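Local coordinates for pectate lyase II (Xanthomonas campestris pv. campestris, PDB 2QY1), which probably acts as a secreted pectate lyase, a polysaccharide lyase family 1 enzyme that cleaves pectic polysaccharide by elimination, at residues 171-177 / 201-207; 246-252 / 272-278; 253-259 / 284-289. The protein carries 2 engineered substitutions. All coordinates share one frame; numbering follows the deposited sequence.

All three contacts join neighbouring strands of the parallel beta-helix or its edge. Contact 1 lies nearest the middle of the chain, its centre about 10 Å from the chain centre. Contacts 2 and 3 lie about 21 Å out. Contacts 1 and 2 are both parallel pairings of successive turns around an asparagine corner. Contact 3 is antiparallel: 284-289 runs back against 253-259. Contacts 2 and 3 share strand 245-255 and touch through G278 O, which takes hydrogen bonds from R256 NH2 and N288 ND2. Valines, Y174 and F201 form the buried side of contact 1. Contact 2 adds a proline-tryptophan pair, while contact 3 relies on a polar cluster and has more exposed residues.

Contact 1: 171-177 / 201-207; sequences VYNYQKV and FENVESR
Q175 and S206 are joined by a backbone bond, S206 N to Q175 O at 2.9 Å. S206 O then accepts V177 N at 3.0 Å, nearly straight at 173°. At the other end E202 N binds V171 O. This is parallel pairing of successive turns of the pectate lyase beta-helix. On the S206 side, K176 lies across R207, with its CD 3.4 Å from R207 CZ and over one face of the guanidinium. The K176 chain bends only at its end (chi4 59°), which carries NZ to a water that also binds S206 OG. A second water meets R207 NH1 in the guanidinium plane and donates to K176 O. N173 and N203 turn the corner with positive phi and point the same way, as in the asparagine stacks of this fold. A water donates to both OD1 atoms, at 2.7 Å from N203 OD1. E205 OE2 rests on Q175 CG, while E205 OE1 forms a salt bridge with K142. Inward, the V177 branches divide: CG2 meets V204 CB at 3.5 Å, and CG1 meets F201 CE1 at 3.7 Å. Waters and K176 lying over R207 thus link the turns on one face, and hydrocarbon packing joins them inside.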
loop_
_atom_site.group_PDB
_atom_site.type_symbol
_atom_site.label_atom_id
_atom_site.label_comp_id
_atom_site.label_asym_id
_atom_site.label_seq_id
_atom_site.Cartn_x
_atom_site.Cartn_y
_atom_site.Cartn_z
ATOM N N VAL A 171 1.212 -7.095 4.652
ATOM C CA VAL A 171 1.525 -6.059 5.631
ATOM C C VAL A 171 1.077 -6.534 7.005
ATOM O O VAL A 171 -0.113 -6.788 7.226
ATOM C CB VAL A 171 0.859 -4.696 5.294
ATOM C CG1 VAL A 171 1.338 -3.611 6.261
ATOM C CG2 VAL A 171 1.139 -4.283 3.845
ATOM N N TYR A 172 2.032 -6.661 7.924
ATOM C CA TYR A 172 1.735 -7.122 9.280
ATOM C C TYR A 172 2.527 -6.360 10.342
ATOM O O TYR A 172 3.534 -5.726 10.032
ATOM C CB TYR A 172 1.942 -8.640 9.407
ATOM C CG TYR A 172 3.383 -9.106 9.348
ATOM C CD1 TYR A 172 4.139 -9.242 10.513
ATOM C CD2 TYR A 172 3.983 -9.431 8.132
ATOM C CE1 TYR A 172 5.458 -9.676 10.466
ATOM C CE2 TYR A 172 5.302 -9.871 8.077
ATOM C CZ TYR A 172 6.032 -9.988 9.243
ATOM O OH TYR A 172 7.336 -10.419 9.194
ATOM N N ASN A 173 2.058 -6.427 11.590
ATOM C CA ASN A 173 2.675 -5.710 12.711
ATOM C C ASN A 173 2.964 -4.259 12.332
ATOM O O ASN A 173 4.079 -3.767 12.494
ATOM C CB ASN A 173 3.944 -6.429 13.187
ATOM C CG ASN A 173 3.660 -7.804 13.766
ATOM O OD1 ASN A 173 2.510 -8.166 14.017
ATOM N ND2 ASN A 173 4.716 -8.578 13.986
ATOM N N TYR A 174 1.938 -3.590 11.814
ATOM C CA TYR A 174 2.090 -2.276 11.213
ATOM C C TYR A 174 0.936 -1.382 11.644
ATOM O O TYR A 174 -0.217 -1.797 11.578
ATOM C CB TYR A 174 2.130 -2.409 9.683
ATOM C CG TYR A 174 3.061 -1.422 9.041
ATOM C CD1 TYR A 174 4.402 -1.739 8.837
ATOM C CD2 TYR A 174 2.615 -0.159 8.665
ATOM C CE1 TYR A 174 5.276 -0.822 8.268
ATOM C CE2 TYR A 174 3.476 0.759 8.096
ATOM C CZ TYR A 174 4.804 0.423 7.901
ATOM O OH TYR A 174 5.667 1.335 7.336
ATOM N N GLN A 175 1.234 -0.167 12.107
ATOM C CA GLN A 175 0.168 0.713 12.595
ATOM C C GLN A 175 -0.670 1.314 11.466
ATOM O O GLN A 175 -1.897 1.171 11.455
ATOM C CB GLN A 175 0.701 1.831 13.501
ATOM C CG GLN A 175 -0.428 2.573 14.239
ATOM C CD GLN A 175 -0.046 3.965 14.727
ATOM O OE1 GLN A 175 1.080 4.425 14.534
ATOM N NE2 GLN A 175 -0.989 4.637 15.377
ATOM N N LYS A 176 -0.005 1.984 10.528
ATOM C CA LYS A 176 -0.691 2.717 9.467
ATOM C C LYS A 176 -0.355 2.147 8.091
ATOM O O LYS A 176 0.687 2.452 7.513
ATOM C CB LYS A 176 -0.372 4.210 9.573
ATOM C CG LYS A 176 -1.092 4.862 10.752
ATOM C CD LYS A 176 -0.683 6.302 10.976
ATOM C CE LYS A 176 -1.774 7.070 11.728
ATOM N NZ LYS A 176 -2.093 6.488 13.067
ATOM N N VAL A 177 -1.266 1.325 7.573
ATOM C CA VAL A 177 -0.968 0.448 6.435
ATOM C C VAL A 177 -0.837 1.166 5.092
ATOM O O VAL A 177 0.192 1.051 4.421
ATOM C CB VAL A 177 -1.998 -0.707 6.318
ATOM C CG1 VAL A 177 -1.703 -1.585 5.101
ATOM C CG2 VAL A 177 -1.993 -1.537 7.585
ATOM N N PHE A 201 -3.608 -8.315 5.117
ATOM C CA PHE A 201 -3.500 -7.305 6.163
ATOM C C PHE A 201 -3.762 -7.965 7.510
ATOM O O PHE A 201 -4.907 -8.308 7.824
ATOM C CB PHE A 201 -4.512 -6.173 5.938
ATOM C CG PHE A 201 -4.415 -5.511 4.586
ATOM C CD1 PHE A 201 -3.260 -4.829 4.200
ATOM C CD2 PHE A 201 -5.501 -5.534 3.710
ATOM C CE1 PHE A 201 -3.181 -4.200 2.948
ATOM C CE2 PHE A 201 -5.436 -4.906 2.467
ATOM C CZ PHE A 201 -4.272 -4.237 2.086
ATOM N N GLU A 202 -2.710 -8.154 8.304
ATOM C CA GLU A 202 -2.847 -8.884 9.564
ATOM C C GLU A 202 -2.070 -8.259 10.720
ATOM O O GLU A 202 -0.908 -7.886 10.568
ATOM C CB GLU A 202 -2.451 -10.350 9.378
ATOM C CG GLU A 202 -3.081 -11.279 10.401
ATOM C CD GLU A 202 -3.063 -12.737 9.986
ATOM O OE1 GLU A 202 -3.237 -13.593 10.872
ATOM O OE2 GLU A 202 -2.877 -13.032 8.785
ATOM N N ASN A 203 -2.721 -8.167 11.879
ATOM C CA ASN A 203 -2.150 -7.506 13.056
ATOM C C ASN A 203 -1.712 -6.079 12.721
ATOM O O ASN A 203 -0.542 -5.716 12.854
ATOM C CB ASN A 203 -1.007 -8.331 13.664
ATOM C CG ASN A 203 -1.450 -9.723 14.084
ATOM O OD1 ASN A 203 -1.042 -10.723 13.490
ATOM N ND2 ASN A 203 -2.296 -9.794 15.108
ATOM N N VAL A 204 -2.675 -5.292 12.251
ATOM C CA VAL A 204 -2.455 -3.895 11.883
ATOM C C VAL A 204 -3.497 -3.033 12.595
ATOM O O VAL A 204 -4.456 -3.566 13.154
ATOM C CB VAL A 204 -2.515 -3.679 10.343
ATOM C CG1 VAL A 204 -1.383 -4.435 9.641
ATOM C CG2 VAL A 204 -3.876 -4.085 9.769
ATOM N N GLU A 205 -3.319 -1.715 12.582
ATOM C CA GLU A 205 -4.229 -0.840 13.326
ATOM C C GLU A 205 -5.243 -0.092 12.462
ATOM O O GLU A 205 -6.448 -0.207 12.696
ATOM C CB GLU A 205 -3.463 0.124 14.239
ATOM C CG GLU A 205 -2.757 -0.570 15.398
ATOM C CD GLU A 205 -2.402 0.362 16.548
ATOM O OE1 GLU A 205 -1.862 -0.143 17.557
ATOM O OE2 GLU A 205 -2.659 1.587 16.460
ATOM N N SER A 206 -4.764 0.659 11.470
ATOM C CA SER A 206 -5.637 1.522 10.674
ATOM C C SER A 206 -5.083 1.830 9.284
ATOM O O SER A 206 -3.964 1.425 8.946
ATOM C CB SER A 206 -5.918 2.833 11.421
ATOM O OG SER A 206 -4.759 3.649 11.450
ATOM N N ARG A 207 -5.881 2.560 8.500
ATOM C CA ARG A 207 -5.554 2.944 7.122
ATOM C C ARG A 207 -5.424 1.711 6.234
ATOM O O ARG A 207 -4.339 1.412 5.733
ATOM C CB ARG A 207 -4.254 3.756 7.044
ATOM C CG ARG A 207 -4.190 5.048 7.838
ATOM C CD ARG A 207 -2.932 5.784 7.410
ATOM N NE ARG A 207 -2.687 7.025 8.140
ATOM C CZ ARG A 207 -1.559 7.730 8.046
ATOM N NH1 ARG A 207 -0.562 7.313 7.264
ATOM N NH2 ARG A 207 -1.418 8.845 8.746
HETATM O O HOH W 1 1.526 -10.816 12.540
HETATM O O HOH W 2 0.004 4.717 5.822
HETATM O O HOH W 3 -4.141 4.266 13.958
#

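Contact 2: 246-252 / 272-278; sequences FENIKNP and GSGITWG
K250 and T276 pair in parallel: T276 N binds I249 O at 3.0 Å, and N251 N binds T276 O at 2.9 Å. Earlier in the pair, N248 N reaches S273 O and G272 N reaches F246 O. I275 carries much of the apolar contact. With CG1 beside the backbone N (chi1 -44°), its CD1 comes beside I249 CG2 at 3.6 Å and near F246 CB. Its other branch, CG2, touches P252 CG at 3.8 Å. P252 also sits over one face of W277, in a CH-pi contact. Its CD lies 3.6 Å from the centroid of the six-membered ring, 16° off the normal. The two segments are neighbouring turns of the parallel beta-helix, and N248 makes the corner with positive phi, as asparagines do at such bends in pectate lyases. N248 OD1 is bonded to N224 of the preceding turn. G274, also with positive phi, brings its CA within 3.8 Å of N248 ND2, with no side chain in between. A water bridges N248 ND2 and S273 OG. A second water donates to E247 OE1 at 2.7 Å and accepts from S273 N. The other oxygen, E247 OE2, is held by Y222 and by a salt bridge to K315.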
loop_
_atom_site.group_PDB
_atom_site.type_symbol
_atom_site.label_atom_id
_atom_site.label_comp_id
_atom_site.label_asym_id
_atom_site.label_seq_id
_atom_site.Cartn_x
_atom_site.Cartn_y
_atom_site.Cartn_z
ATOM N N PHE A 246 -13.221 -10.639 5.673
ATOM C CA PHE A 246 -13.053 -9.872 6.909
ATOM C C PHE A 246 -13.239 -10.762 8.138
ATOM O O PHE A 246 -14.218 -11.507 8.226
ATOM C CB PHE A 246 -14.077 -8.732 6.991
ATOM C CG PHE A 246 -13.954 -7.699 5.904
ATOM C CD1 PHE A 246 -14.774 -7.755 4.782
ATOM C CD2 PHE A 246 -13.043 -6.648 6.018
ATOM C CE1 PHE A 246 -14.680 -6.793 3.781
ATOM C CE2 PHE A 246 -12.942 -5.682 5.021
ATOM C CZ PHE A 246 -13.761 -5.756 3.898
ATOM N N GLU A 247 -12.304 -10.676 9.083
ATOM C CA GLU A 247 -12.479 -11.283 10.412
ATOM C C GLU A 247 -11.602 -10.583 11.447
ATOM O O GLU A 247 -10.568 -10.008 11.097
ATOM C CB GLU A 247 -12.210 -12.796 10.396
ATOM C CG GLU A 247 -10.795 -13.205 9.996
ATOM C CD GLU A 247 -10.576 -14.706 10.063
ATOM O OE1 GLU A 247 -11.475 -15.426 10.547
ATOM O OE2 GLU A 247 -9.502 -15.170 9.631
ATOM N N ASN A 248 -12.023 -10.638 12.711
ATOM C CA ASN A 248 -11.313 -9.981 13.813
ATOM C C ASN A 248 -10.896 -8.553 13.441
ATOM O O ASN A 248 -9.714 -8.208 13.454
ATOM C CB ASN A 248 -10.109 -10.822 14.261
ATOM C CG ASN A 248 -10.495 -12.248 14.632
ATOM O OD1 ASN A 248 -9.957 -13.209 14.082
ATOM N ND2 ASN A 248 -11.434 -12.387 15.558
ATOM N N ILE A 249 -11.884 -7.738 13.087
ATOM C CA ILE A 249 -11.633 -6.392 12.577
ATOM C C ILE A 249 -12.628 -5.396 13.169
ATOM O O ILE A 249 -13.833 -5.664 13.227
ATOM C CB ILE A 249 -11.627 -6.353 11.005
ATOM C CG1 ILE A 249 -11.460 -4.920 10.480
ATOM C CG2 ILE A 249 -12.880 -7.017 10.424
ATOM C CD1 ILE A 249 -10.952 -4.826 9.039
ATOM N N LYS A 250 -12.105 -4.264 13.634
ATOM C CA LYS A 250 -12.932 -3.169 14.126
ATOM C C LYS A 250 -13.122 -2.156 13.006
ATOM O O LYS A 250 -12.175 -1.846 12.283
ATOM C CB LYS A 250 -12.290 -2.511 15.350
ATOM C CG LYS A 250 -13.169 -1.475 16.032
ATOM C CD LYS A 250 -12.551 -0.977 17.324
ATOM C CE LYS A 250 -13.479 -0.002 18.024
ATOM N NZ LYS A 250 -13.048 0.245 19.428
ATOM N N ASN A 251 -14.349 -1.651 12.869
ATOM C CA ASN A 251 -14.722 -0.721 11.794
ATOM C C ASN A 251 -14.150 -1.118 10.421
ATOM O O ASN A 251 -13.363 -0.362 9.839
ATOM C CB ASN A 251 -14.307 0.715 12.152
ATOM C CG ASN A 251 -14.777 1.132 13.531
ATOM O OD1 ASN A 251 -13.968 1.464 14.400
ATOM N ND2 ASN A 251 -16.088 1.122 13.739
ATOM N N PRO A 252 -14.533 -2.309 9.909
ATOM C CA PRO A 252 -13.957 -2.810 8.656
ATOM C C PRO A 252 -14.207 -1.904 7.455
ATOM O O PRO A 252 -13.329 -1.751 6.602
ATOM C CB PRO A 252 -14.638 -4.171 8.464
ATOM C CG PRO A 252 -15.861 -4.122 9.310
ATOM C CD PRO A 252 -15.507 -3.260 10.477
ATOM N N GLY A 272 -16.653 -12.695 8.431
ATOM C CA GLY A 272 -16.442 -13.765 9.407
ATOM C C GLY A 272 -16.775 -13.356 10.828
ATOM O O GLY A 272 -17.572 -12.441 11.054
ATOM N N SER A 273 -16.161 -14.047 11.785
ATOM C CA SER A 273 -16.356 -13.764 13.203
ATOM C C SER A 273 -15.463 -12.617 13.677
ATOM O O SER A 273 -14.477 -12.269 13.017
ATOM C CB SER A 273 -16.088 -15.021 14.036
ATOM O OG SER A 273 -14.766 -15.493 13.826
ATOM N N GLY A 274 -15.826 -12.026 14.813
ATOM C CA GLY A 274 -15.014 -10.996 15.456
ATOM C C GLY A 274 -15.061 -9.620 14.819
ATOM O O GLY A 274 -14.092 -8.864 14.899
ATOM N N ILE A 275 -16.184 -9.293 14.184
ATOM C CA ILE A 275 -16.407 -7.948 13.658
ATOM C C ILE A 275 -16.923 -7.062 14.783
ATOM O O ILE A 275 -17.929 -7.381 15.421
ATOM C CB ILE A 275 -17.438 -7.929 12.496
ATOM C CG1 ILE A 275 -17.187 -9.070 11.493
ATOM C CG2 ILE A 275 -17.474 -6.551 11.822
ATOM C CD1 ILE A 275 -15.907 -8.965 10.676
ATOM N N THR A 276 -16.226 -5.957 15.036
ATOM C CA THR A 276 -16.668 -4.983 16.036
ATOM C C THR A 276 -16.751 -3.584 15.434
ATOM O O THR A 276 -16.170 -3.316 14.383
ATOM C CB THR A 276 -15.767 -4.968 17.296
ATOM O OG1 THR A 276 -14.416 -4.664 16.929
ATOM C CG2 THR A 276 -15.814 -6.311 18.016
ATOM N N TRP A 277 -17.485 -2.702 16.103
ATOM C CA TRP A 277 -17.689 -1.340 15.625
ATOM C C TRP A 277 -17.539 -0.332 16.758
ATOM O O TRP A 277 -17.806 -0.646 17.921
ATOM C CB TRP A 277 -19.073 -1.198 14.989
ATOM C CG TRP A 277 -19.299 -2.081 13.797
ATOM C CD1 TRP A 277 -19.867 -3.324 13.790
ATOM C CD2 TRP A 277 -18.970 -1.782 12.435
ATOM N NE1 TRP A 277 -19.906 -3.820 12.508
ATOM C CE2 TRP A 277 -19.363 -2.894 11.656
ATOM C CE3 TRP A 277 -18.378 -0.683 11.798
ATOM C CZ2 TRP A 277 -19.184 -2.938 10.270
ATOM C CZ3 TRP A 277 -18.200 -0.727 10.420
ATOM C CH2 TRP A 277 -18.605 -1.847 9.671
ATOM N N GLY A 278 -17.122 0.881 16.407
ATOM C CA GLY A 278 -16.970 1.965 17.369
ATOM C C GLY A 278 -17.326 3.319 16.789
ATOM O O GLY A 278 -17.388 3.489 15.571
HETATM O O HOH W 4 -14.142 -15.956 10.814
HETATM O O HOH W 5 -13.053 -14.550 16.030
#

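Contact 3: 253-259 / 284-289; sequences VTSRDSS and KPYANA
N288 OD1 lies between two groups of 253-259. R256 NH2 donates to it at 2.9 Å, in the plane of both the guanidinium and the amide carbonyl and on an oxygen lone pair. T254 OG1 is 2.9 Å from N288 OD1 and 2.8 Å from A287 O. T254 OG1 in turn accepts R256 NE at 3.1 Å. The R256 chain bends at chi3 (60°), and its guanidinium comes nearly coplanar with the N288 amide, 21° between the planes. G278 O completes the cluster by accepting both R256 NH2 and N288 ND2, so the guanidinium and the amide are held in place together. Beneath this cluster the backbones form a short antiparallel pair. S255 and A287 exchange two hydrogen bonds, T254 and N288 form a non-hydrogen-bonded pair, and A289 N binds V253 O. The pairing departs from the parallel rule of the beta-helix: 284-289 runs back along the end of strand 245-255. V253 CG1 meets A289 CB at 3.8 Å, and W264 packs against both residues. Farther along, a water accepts D257 N at 2.8 Å and donates to P285 O. The extended K284 chain passes S258 O with its CB, and its CD comes within 3.6 Å of D257 O. K284 NZ makes a weak bond to D257 O.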
loop_
_atom_site.group_PDB
_atom_site.type_symbol
_atom_site.label_atom_id
_atom_site.label_comp_id
_atom_site.label_asym_id
_atom_site.label_seq_id
_atom_site.Cartn_x
_atom_site.Cartn_y
_atom_site.Cartn_z
ATOM N N VAL A 253 -15.399 -1.317 7.392
ATOM C CA VAL A 253 -15.741 -0.359 6.347
ATOM C C VAL A 253 -16.358 0.859 7.020
ATOM O O VAL A 253 -17.419 0.767 7.646
ATOM C CB VAL A 253 -16.707 -0.962 5.294
ATOM C CG1 VAL A 253 -17.111 0.087 4.272
ATOM C CG2 VAL A 253 -16.068 -2.158 4.595
ATOM N N THR A 254 -15.682 1.996 6.901
ATOM C CA THR A 254 -16.101 3.208 7.600
ATOM C C THR A 254 -15.726 4.472 6.829
ATOM O O THR A 254 -14.957 4.421 5.867
ATOM C CB THR A 254 -15.510 3.266 9.043
ATOM O OG1 THR A 254 -16.018 4.415 9.735
ATOM C CG2 THR A 254 -13.976 3.319 9.022
ATOM N N SER A 255 -16.308 5.592 7.246
ATOM C CA SER A 255 -15.870 6.914 6.825
ATOM C C SER A 255 -15.813 7.807 8.057
ATOM O O SER A 255 -16.841 8.067 8.677
ATOM C CB SER A 255 -16.825 7.507 5.796
ATOM O OG SER A 255 -16.377 8.793 5.405
ATOM N N ARG A 256 -14.616 8.269 8.413
ATOM C CA ARG A 256 -14.433 9.050 9.639
ATOM C C ARG A 256 -13.238 10.003 9.594
ATOM O O ARG A 256 -12.250 9.740 8.910
ATOM C CB ARG A 256 -14.314 8.120 10.856
ATOM C CG ARG A 256 -13.184 7.087 10.768
ATOM C CD ARG A 256 -13.161 6.183 11.988
ATOM N NE ARG A 256 -14.416 5.449 12.141
ATOM C CZ ARG A 256 -14.818 4.861 13.265
ATOM N NH1 ARG A 256 -14.068 4.913 14.359
ATOM N NH2 ARG A 256 -15.980 4.221 13.295
ATOM N N ASP A 257 -13.364 11.111 10.327
ATOM C CA ASP A 257 -12.268 12.059 10.612
ATOM C C ASP A 257 -11.890 13.045 9.498
ATOM O O ASP A 257 -10.925 13.805 9.637
ATOM C CB ASP A 257 -11.028 11.332 11.155
ATOM C CG ASP A 257 -11.280 10.682 12.504
ATOM O OD1 ASP A 257 -11.809 11.363 13.407
ATOM O OD2 ASP A 257 -10.949 9.489 12.664
ATOM N N SER A 258 -12.659 13.038 8.411
ATOM C CA SER A 258 -12.550 14.068 7.379
ATOM C C SER A 258 -13.725 15.040 7.446
ATOM O O SER A 258 -14.763 14.733 8.039
ATOM C CB SER A 258 -12.457 13.445 5.984
ATOM O OG SER A 258 -11.123 13.078 5.680
ATOM N N SER A 259 -13.552 16.211 6.835
ATOM C CA SER A 259 -14.603 17.229 6.774
ATOM C C SER A 259 -15.827 16.747 5.994
ATOM O O SER A 259 -16.947 17.194 6.248
ATOM C CB SER A 259 -14.061 18.523 6.162
ATOM O OG SER A 259 -13.496 18.285 4.884
ATOM N N LYS A 284 -16.757 15.668 13.713
ATOM C CA LYS A 284 -16.928 15.457 12.273
ATOM C C LYS A 284 -17.910 14.322 11.952
ATOM O O LYS A 284 -18.030 13.370 12.730
ATOM C CB LYS A 284 -15.568 15.206 11.617
ATOM C CG LYS A 284 -14.651 16.418 11.644
ATOM C CD LYS A 284 -13.217 16.047 11.327
ATOM C CE LYS A 284 -12.288 17.222 11.588
ATOM N NZ LYS A 284 -10.885 16.904 11.210
ATOM N N PRO A 285 -18.625 14.426 10.811
ATOM C CA PRO A 285 -19.578 13.385 10.412
ATOM C C PRO A 285 -18.896 12.050 10.105
ATOM O O PRO A 285 -17.764 12.028 9.613
ATOM C CB PRO A 285 -20.219 13.960 9.142
ATOM C CG PRO A 285 -19.213 14.923 8.613
ATOM C CD PRO A 285 -18.587 15.529 9.833
ATOM N N TYR A 286 -19.589 10.953 10.403
ATOM C CA TYR A 286 -19.053 9.611 10.179
ATOM C C TYR A 286 -20.118 8.627 9.693
ATOM O O TYR A 286 -21.320 8.900 9.773
ATOM C CB TYR A 286 -18.385 9.079 11.455
ATOM C CG TYR A 286 -19.342 8.456 12.455
ATOM C CD1 TYR A 286 -20.056 9.246 13.355
ATOM C CD2 TYR A 286 -19.526 7.072 12.504
ATOM C CE1 TYR A 286 -20.934 8.675 14.274
ATOM C CE2 TYR A 286 -20.401 6.492 13.416
ATOM C CZ TYR A 286 -21.100 7.299 14.298
ATOM O OH TYR A 286 -21.967 6.728 15.205
ATOM N N ALA A 287 -19.660 7.481 9.196
ATOM C CA ALA A 287 -20.534 6.377 8.815
ATOM C C ALA A 287 -19.857 5.035 9.075
ATOM O O ALA A 287 -18.652 4.882 8.853
ATOM C CB ALA A 287 -20.940 6.496 7.351
ATOM N N ASN A 288 -20.639 4.078 9.566
ATOM C CA ASN A 288 -20.193 2.698 9.742
ATOM C C ASN A 288 -21.089 1.759 8.937
ATOM O O ASN A 288 -22.314 1.805 9.065
ATOM C CB ASN A 288 -20.227 2.298 11.223
ATOM C CG ASN A 288 -19.063 2.871 12.027
ATOM O OD1 ASN A 288 -18.031 3.267 11.478
ATOM N ND2 ASN A 288 -19.226 2.900 13.346
ATOM N N ALA A 289 -20.477 0.910 8.116
ATOM C CA ALA A 289 -21.218 -0.060 7.306
ATOM C C ALA A 289 -21.632 -1.282 8.132
ATOM O O ALA A 289 -21.296 -2.420 7.794
ATOM C CB ALA A 289 -20.390 -0.477 6.094
HETATM O O HOH W 6 -15.664 11.441 11.889
#